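Local coordinates for exoribonuclease II, mitochondrial (Candida glabrata, PDB 6F3H), which degrades RNA from the 3' end as the exoribonuclease of the mitochondrial degradosome, here in an active-site mutant form holding magnesium and RNA, at residues D38-K43 against N79-R84; T236-L241 against L673-Y678. The protein carries 1 engineered substitution. All blocks are in the same frame, centred on the assembly; numbering follows the deposited sequence.

Contact 1. Residues D38-K43 against N79-R84; sequences DIVLLK and NSVILR
D38 and R84 form a salt bridge at one end of this antiparallel strand pair, R84 NE giving its hydrogen to D38 OD2 at 3.0 Å. The carboxylate oxygen lies at the edge of the guanidinium, close to its plane, whereas the nitrogen meets the carboxylate from above, 61° out of the carboxylate plane. R84 reaches it with CG anti to its backbone N (chi1 161°) and the chain extended as far as NE. D38 OD2 also accepts a hydrogen bond from the backbone N of N35, and R84 NH1 probably bonds to L240 O, so both charged groups are tied into neighbouring loops. Between the main chains, L41 N donates to L83 O at 2.9 Å, I82 N to L41 O, and K43 N to S80 O at 2.8 Å. Two residues of the strand 81-85, I82 and L83, stand opposite the single L41, a classic beta bulge. K43 runs extended beyond CG and brings NZ to N79 O in a weak bond of 3.3 Å.

Apolar side chains pack on both faces. V40, L42 and V81 share one: V40 CG1 meets V81 CG1 at 3.8 Å, the two side chains crossing at about a right angle, while L42 CD1 approaches V81 CG2 at 4.0 Å. F66 of the strand 64-68 covers this group. On the other face, L41 CB lies 3.9 Å from L83 CG, and L41 packs against L216, Y219 and W220 of helix 212-226. Toward the K43 end, I82 CG1 lies 3.8 Å from K43 CG. The contact thus joins strands 39-42 and 81-85 of the N-terminal five-stranded sheet around a buried apolar middle. Its charged end is held by several polar partners rather than by the single D38-R84 bond.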
loop_
_atom_site.group_PDB
_atom_site.type_symbol
_atom_site.label_atom_id
_atom_site.label_comp_id
_atom_site.label_asym_id
_atom_site.label_seq_id
_atom_site.Cartn_x
_atom_site.Cartn_y
_atom_site.Cartn_z
ATOM N N ASP A 38 25.231 3.084 -2.158
ATOM C CA ASP A 38 24.274 2.282 -1.430
ATOM C C ASP A 38 24.644 0.820 -1.595
ATOM O O ASP A 38 25.162 0.412 -2.633
ATOM C CB ASP A 38 22.866 2.551 -1.947
ATOM C CG ASP A 38 22.278 3.850 -1.407
ATOM O OD1 ASP A 38 22.824 4.398 -0.426
ATOM O OD2 ASP A 38 21.240 4.294 -1.932
ATOM N N ILE A 39 24.479 0.045 -0.542
ATOM C CA ILE A 39 24.723 -1.387 -0.622
ATOM C C ILE A 39 23.384 -2.110 -0.642
ATOM O O ILE A 39 22.524 -1.865 0.209
ATOM C CB ILE A 39 25.631 -1.883 0.508
ATOM C CG1 ILE A 39 27.059 -1.397 0.247
ATOM C CG2 ILE A 39 25.591 -3.371 0.594
ATOM C CD1 ILE A 39 28.067 -1.834 1.305
ATOM N N VAL A 40 23.176 -2.956 -1.652
ATOM C CA VAL A 40 21.851 -3.479 -1.929
ATOM C C VAL A 40 21.869 -4.990 -2.001
ATOM O O VAL A 40 22.882 -5.622 -2.294
ATOM C CB VAL A 40 21.285 -2.931 -3.240
ATOM C CG1 VAL A 40 21.083 -1.484 -3.083
ATOM C CG2 VAL A 40 22.269 -3.216 -4.325
ATOM N N LEU A 41 20.699 -5.552 -1.762
ATOM C CA LEU A 41 20.362 -6.901 -2.158
ATOM C C LEU A 41 19.383 -6.815 -3.316
ATOM O O LEU A 41 18.411 -6.062 -3.258
ATOM C CB LEU A 41 19.733 -7.671 -1.010
ATOM C CG LEU A 41 20.700 -8.517 -0.218
ATOM C CD1 LEU A 41 19.875 -9.575 0.450
ATOM C CD2 LEU A 41 21.796 -9.117 -1.103
ATOM N N LEU A 42 19.658 -7.555 -4.370
ATOM C CA LEU A 42 18.789 -7.583 -5.528
ATOM C C LEU A 42 17.951 -8.856 -5.563
ATOM O O LEU A 42 18.274 -9.864 -4.936
ATOM C CB LEU A 42 19.603 -7.446 -6.805
ATOM C CG LEU A 42 19.841 -5.999 -7.205
ATOM C CD1 LEU A 42 20.083 -5.122 -6.030
ATOM C CD2 LEU A 42 20.989 -5.914 -8.165
ATOM N N LYS A 43 16.829 -8.780 -6.284
ATOM C CA LYS A 43 16.012 -9.967 -6.527
ATOM C C LYS A 43 16.747 -10.969 -7.403
ATOM O O LYS A 43 16.486 -12.174 -7.325
ATOM C CB LYS A 43 14.687 -9.570 -7.162
ATOM C CG LYS A 43 13.675 -9.043 -6.178
ATOM C CD LYS A 43 12.493 -8.430 -6.900
ATOM C CE LYS A 43 11.618 -7.597 -5.952
ATOM N NZ LYS A 43 10.507 -6.837 -6.629
ATOM N N ASN A 79 13.374 -1.182 -8.483
ATOM C CA ASN A 79 12.554 -2.026 -7.628
ATOM C C ASN A 79 13.059 -3.446 -7.513
ATOM O O ASN A 79 12.498 -4.224 -6.731
ATOM C CB ASN A 79 11.140 -2.024 -8.142
ATOM C CG ASN A 79 10.565 -0.674 -8.082
ATOM O OD1 ASN A 79 11.091 0.246 -8.704
ATOM N ND2 ASN A 79 9.526 -0.505 -7.288
ATOM N N SER A 80 14.098 -3.800 -8.256
ATOM C CA SER A 80 14.745 -5.067 -7.987
ATOM C C SER A 80 15.535 -5.042 -6.690
ATOM O O SER A 80 16.085 -6.073 -6.319
ATOM C CB SER A 80 15.673 -5.446 -9.136
ATOM O OG SER A 80 14.961 -5.559 -10.356
ATOM N N VAL A 81 15.635 -3.896 -6.021
ATOM C CA VAL A 81 16.360 -3.777 -4.758
ATOM C C VAL A 81 15.506 -4.306 -3.611
ATOM O O VAL A 81 14.433 -3.758 -3.329
ATOM C CB VAL A 81 16.779 -2.327 -4.498
ATOM C CG1 VAL A 81 17.320 -2.214 -3.089
ATOM C CG2 VAL A 81 17.833 -1.903 -5.500
ATOM N N ILE A 82 16.004 -5.329 -2.899
ATOM C CA ILE A 82 15.224 -5.888 -1.795
ATOM C C ILE A 82 15.564 -5.243 -0.470
ATOM O O ILE A 82 14.697 -5.147 0.415
ATOM C CB ILE A 82 15.417 -7.414 -1.682
ATOM C CG1 ILE A 82 15.498 -8.045 -3.043
ATOM C CG2 ILE A 82 14.181 -8.000 -1.178
ATOM C CD1 ILE A 82 15.755 -9.512 -2.927
ATOM N N LEU A 83 16.825 -4.862 -0.268
ATOM C CA LEU A 83 17.158 -4.044 0.881
ATOM C C LEU A 83 18.353 -3.186 0.539
ATOM O O LEU A 83 19.147 -3.512 -0.341
ATOM C CB LEU A 83 17.427 -4.867 2.152
ATOM C CG LEU A 83 18.487 -5.948 2.302
ATOM C CD1 LEU A 83 19.837 -5.338 2.593
ATOM C CD2 LEU A 83 18.082 -6.856 3.440
ATOM N N ARG A 84 18.484 -2.094 1.283
ATOM C CA ARG A 84 19.397 -1.024 0.945
ATOM C C ARG A 84 20.076 -0.550 2.214
ATOM O O ARG A 84 19.432 -0.452 3.264
ATOM C CB ARG A 84 18.647 0.129 0.277
ATOM C CG ARG A 84 19.345 1.469 0.268
ATOM C CD ARG A 84 18.488 2.492 -0.467
ATOM N NE ARG A 84 18.807 3.893 -0.184
ATOM C CZ ARG A 84 18.017 4.729 0.485
ATOM N NH1 ARG A 84 16.848 4.315 0.955
ATOM N NH2 ARG A 84 18.403 5.988 0.685
#

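Contact 2. Residues T236-L241 against L673-Y678. With nucleotides of chain C.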
loop_
_atom_site.group_PDB
_atom_site.type_symbol
_atom_site.label_atom_id
_atom_site.label_comp_id
_atom_site.label_asym_id
_atom_site.label_seq_id
_atom_site.Cartn_x
_atom_site.Cartn_y
_atom_site.Cartn_z
ATOM N N THR A 236 8.990 -5.233 0.977
ATOM C CA THR A 236 9.979 -4.182 0.798
ATOM C C THR A 236 9.239 -2.935 0.329
ATOM O O THR A 236 8.566 -2.974 -0.705
ATOM C CB THR A 236 11.015 -4.585 -0.252
ATOM O OG1 THR A 236 11.839 -5.655 0.238
ATOM C CG2 THR A 236 11.908 -3.400 -0.601
ATOM N N ASN A 237 9.353 -1.837 1.073
ATOM C CA ASN A 237 8.684 -0.620 0.657
ATOM C C ASN A 237 9.378 -0.027 -0.562
ATOM O O ASN A 237 10.604 -0.025 -0.661
ATOM C CB ASN A 237 8.646 0.408 1.783
ATOM C CG ASN A 237 8.200 1.808 1.293
ATOM O OD1 ASN A 237 7.168 1.955 0.643
ATOM N ND2 ASN A 237 8.979 2.824 1.607
ATOM N N THR A 238 8.558 0.444 -1.507
ATOM C CA THR A 238 9.001 1.010 -2.781
ATOM C C THR A 238 9.795 2.306 -2.621
ATOM O O THR A 238 10.627 2.635 -3.476
ATOM C CB THR A 238 7.780 1.317 -3.646
ATOM O OG1 THR A 238 6.756 0.341 -3.416
ATOM C CG2 THR A 238 8.159 1.368 -5.096
ATOM N N ALA A 239 9.490 3.105 -1.605
ATOM C CA ALA A 239 10.070 4.438 -1.543
ATOM C C ALA A 239 11.408 4.414 -0.819
ATOM O O ALA A 239 12.407 4.961 -1.300
ATOM C CB ALA A 239 9.092 5.380 -0.847
ATOM N N LEU A 240 11.423 3.745 0.328
ATOM C CA LEU A 240 12.618 3.521 1.100
ATOM C C LEU A 240 13.472 2.410 0.542
ATOM O O LEU A 240 14.650 2.337 0.900
ATOM C CB LEU A 240 12.243 3.142 2.522
ATOM C CG LEU A 240 11.203 3.980 3.262
ATOM C CD1 LEU A 240 11.206 3.539 4.729
ATOM C CD2 LEU A 240 11.454 5.475 3.101
ATOM N N LEU A 241 12.889 1.522 -0.266
ATOM C CA LEU A 241 13.560 0.320 -0.787
ATOM C C LEU A 241 14.180 -0.480 0.343
ATOM O O LEU A 241 15.359 -0.820 0.330
ATOM C CB LEU A 241 14.601 0.653 -1.856
ATOM C CG LEU A 241 14.171 1.292 -3.179
ATOM C CD1 LEU A 241 15.346 1.801 -3.995
ATOM C CD2 LEU A 241 13.408 0.284 -3.985
ATOM N N LEU A 673 10.035 8.013 -11.639
ATOM C CA LEU A 673 9.252 8.434 -10.490
ATOM C C LEU A 673 9.414 7.507 -9.303
ATOM O O LEU A 673 9.642 6.313 -9.459
ATOM C CB LEU A 673 7.776 8.493 -10.812
ATOM C CG LEU A 673 7.461 9.358 -12.001
ATOM C CD1 LEU A 673 6.033 9.040 -12.411
ATOM C CD2 LEU A 673 7.654 10.802 -11.580
ATOM N N SER A 674 9.261 8.084 -8.119
ATOM C CA SER A 674 9.256 7.410 -6.831
ATOM C C SER A 674 7.808 7.124 -6.402
ATOM O O SER A 674 6.869 7.231 -7.204
ATOM C CB SER A 674 10.008 8.303 -5.831
ATOM O OG SER A 674 9.955 7.823 -4.499
ATOM N N SER A 675 7.612 6.813 -5.122
ATOM C CA SER A 675 6.290 6.705 -4.538
ATOM C C SER A 675 6.305 7.460 -3.223
ATOM O O SER A 675 7.364 7.818 -2.696
ATOM C CB SER A 675 5.855 5.246 -4.333
ATOM O OG SER A 675 6.197 4.753 -3.044
ATOM N N SER A 676 5.115 7.719 -2.708
ATOM C CA SER A 676 4.978 8.504 -1.500
ATOM C C SER A 676 5.004 7.577 -0.296
ATOM O O SER A 676 4.680 6.391 -0.383
ATOM C CB SER A 676 3.702 9.355 -1.553
ATOM O OG SER A 676 2.605 8.758 -0.878
ATOM N N PHE A 677 5.447 8.121 0.825
ATOM C CA PHE A 677 5.631 7.332 2.024
ATOM C C PHE A 677 5.297 8.172 3.236
ATOM O O PHE A 677 5.450 9.391 3.216
ATOM C CB PHE A 677 7.075 6.788 2.136
ATOM C CG PHE A 677 8.150 7.859 2.157
ATOM C CD1 PHE A 677 8.648 8.394 0.969
ATOM C CD2 PHE A 677 8.662 8.333 3.362
ATOM C CE1 PHE A 677 9.638 9.378 0.990
ATOM C CE2 PHE A 677 9.653 9.318 3.386
ATOM C CZ PHE A 677 10.136 9.845 2.204
ATOM N N TYR A 678 4.851 7.500 4.290
ATOM C CA TYR A 678 4.587 8.129 5.572
ATOM C C TYR A 678 5.876 8.309 6.363
ATOM O O TYR A 678 6.831 7.542 6.231
ATOM C CB TYR A 678 3.562 7.317 6.369
ATOM C CG TYR A 678 2.174 7.334 5.727
ATOM C CD1 TYR A 678 1.421 8.501 5.701
ATOM C CD2 TYR A 678 1.628 6.204 5.125
ATOM C CE1 TYR A 678 0.159 8.551 5.104
ATOM C CE2 TYR A 678 0.354 6.244 4.530
ATOM C CZ TYR A 678 -0.373 7.427 4.530
ATOM O OH TYR A 678 -1.630 7.531 3.963
ATOM P P A C 1 6.353 1.625 -8.089
ATOM O OP1 A C 1 5.758 0.956 -6.910
ATOM O OP2 A C 1 7.258 2.796 -7.907
ATOM O "O5'" A C 1 5.078 2.046 -8.936
ATOM C "C5'" A C 1 4.181 3.015 -8.426
ATOM C "C4'" A C 1 4.667 4.410 -8.728
ATOM O "O4'" A C 1 4.762 4.587 -10.167
ATOM C "C3'" A C 1 3.739 5.516 -8.270
ATOM O "O3'" A C 1 3.940 5.898 -6.938
ATOM C "C2'" A C 1 3.989 6.624 -9.275
ATOM O "O2'" A C 1 5.207 7.290 -8.978
ATOM C "C1'" A C 1 4.180 5.811 -10.545
ATOM N N9 A C 1 2.895 5.470 -11.179
ATOM C C8 A C 1 1.674 5.235 -10.585
ATOM N N7 A C 1 0.734 4.915 -11.428
ATOM C C5 A C 1 1.384 4.925 -12.652
ATOM C C6 A C 1 0.932 4.668 -13.950
ATOM N N6 A C 1 -0.336 4.342 -14.219
ATOM N N1 A C 1 1.830 4.759 -14.958
ATOM C C2 A C 1 3.095 5.089 -14.676
ATOM N N3 A C 1 3.644 5.354 -13.495
ATOM C C4 A C 1 2.719 5.253 -12.518
ATOM P P G C 2 2.640 6.267 -6.120
ATOM O OP1 G C 2 2.903 6.147 -4.648
ATOM O OP2 G C 2 1.576 5.546 -6.877
ATOM O "O5'" G C 2 2.389 7.782 -6.501
ATOM C "C5'" G C 2 3.392 8.750 -6.271
ATOM C "C4'" G C 2 2.876 10.141 -6.504
ATOM O "O4'" G C 2 2.655 10.367 -7.912
ATOM C "C3'" G C 2 1.546 10.469 -5.868
ATOM O "O3'" G C 2 1.698 10.770 -4.502
ATOM C "C2'" G C 2 1.064 11.639 -6.709
ATOM O "O2'" G C 2 1.693 12.845 -6.324
ATOM C "C1'" G C 2 1.580 11.250 -8.088
ATOM N N9 G C 2 0.576 10.502 -8.809
ATOM C C8 G C 2 0.643 9.144 -8.962
ATOM N N7 G C 2 -0.367 8.700 -9.632
ATOM C C5 G C 2 -1.106 9.841 -9.908
ATOM C C6 G C 2 -2.308 9.951 -10.613
ATOM O O6 G C 2 -2.916 9.001 -11.111
ATOM N N1 G C 2 -2.758 11.286 -10.692
ATOM C C2 G C 2 -2.126 12.404 -10.154
ATOM N N2 G C 2 -2.744 13.605 -10.357
ATOM N N3 G C 2 -0.970 12.295 -9.476
ATOM C C4 G C 2 -0.547 10.994 -9.408
ATOM P P A C 3 0.507 10.479 -3.501
ATOM O OP1 A C 3 0.911 10.820 -2.112
ATOM O OP2 A C 3 0.031 9.128 -3.801
ATOM O "O5'" A C 3 -0.624 11.478 -4.014
ATOM C "C5'" A C 3 -0.477 12.879 -3.870
ATOM C "C4'" A C 3 -1.699 13.627 -4.345
ATOM O "O4'" A C 3 -1.817 13.515 -5.787
ATOM C "C3'" A C 3 -3.039 13.131 -3.812
ATOM O "O3'" A C 3 -3.329 13.626 -2.520
ATOM C "C2'" A C 3 -4.013 13.580 -4.890
ATOM O "O2'" A C 3 -4.314 14.952 -4.782
ATOM C "C1'" A C 3 -3.170 13.374 -6.144
ATOM N N9 A C 3 -3.334 12.001 -6.590
ATOM C C8 A C 3 -2.604 10.904 -6.239
ATOM N N7 A C 3 -3.045 9.812 -6.788
ATOM C C5 A C 3 -4.129 10.251 -7.508
ATOM C C6 A C 3 -5.019 9.573 -8.311
ATOM N N6 A C 3 -4.938 8.262 -8.518
ATOM N N1 A C 3 -5.994 10.315 -8.883
ATOM C C2 A C 3 -6.050 11.644 -8.659
ATOM N N3 A C 3 -5.259 12.400 -7.913
ATOM C C4 A C 3 -4.334 11.603 -7.379
#
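L240 lays its CD2 methyl over one face of the F677 ring, a CH-pi contact in which the carbon sits 4.2 Å from the ring centroid and 18° off the normal; the side chains of L240 and F677 cross at about a right angle. The turn that follows the strand 231-237 is thereby packed against a segment of the RNB domain that leads into the short strand 677-679, paired with the strand 632-634. F677 CG stands between the backbone N and the carbonyl carbon (chi1 59°), bringing the ring under L240 CD2, with the A239 methyl 3.5 Å from F677 CD1. That methyl also packs on S675, whose OG is 3.8 Å from T238 CB. L30 of helix 27-31 and Q736 of helix 725-761 add to the surroundings of F677.

No hydrogen bond joins the two segments, so apolar packing carries the contact, while the backbone N and the hydroxyl of S676 turn to the RNA. S676 N makes a weak bond to OP1 of G2 of chain C. These phosphate contacts are consistent with segment 673-678 gripping the sugar-phosphate backbone of the RNA. The next phosphate along is reached by a side chain: S676 OG donates to OP1 of A3 of chain C at 2.9 Å.

The centres of contacts 1 and 2 lie 13 Å apart, and along the chain contact 1 closes before contact 2 opens. Contact 1 belongs to the N-terminal five-stranded sheet; contact 2 joins the end of strand 231-237, from a separate three-stranded sheet, to the RNB domain over 432 residues of sequence. The two touch directly through segments 79-84 and 236-241: a probable hydrogen bond links I82 O with T236 OG1, and N79 packs on T238. A continuous path of contacts therefore runs from the N-terminal sheet through the 236-241 turn to the RNA-binding segment 673-678, away from the magnesium site.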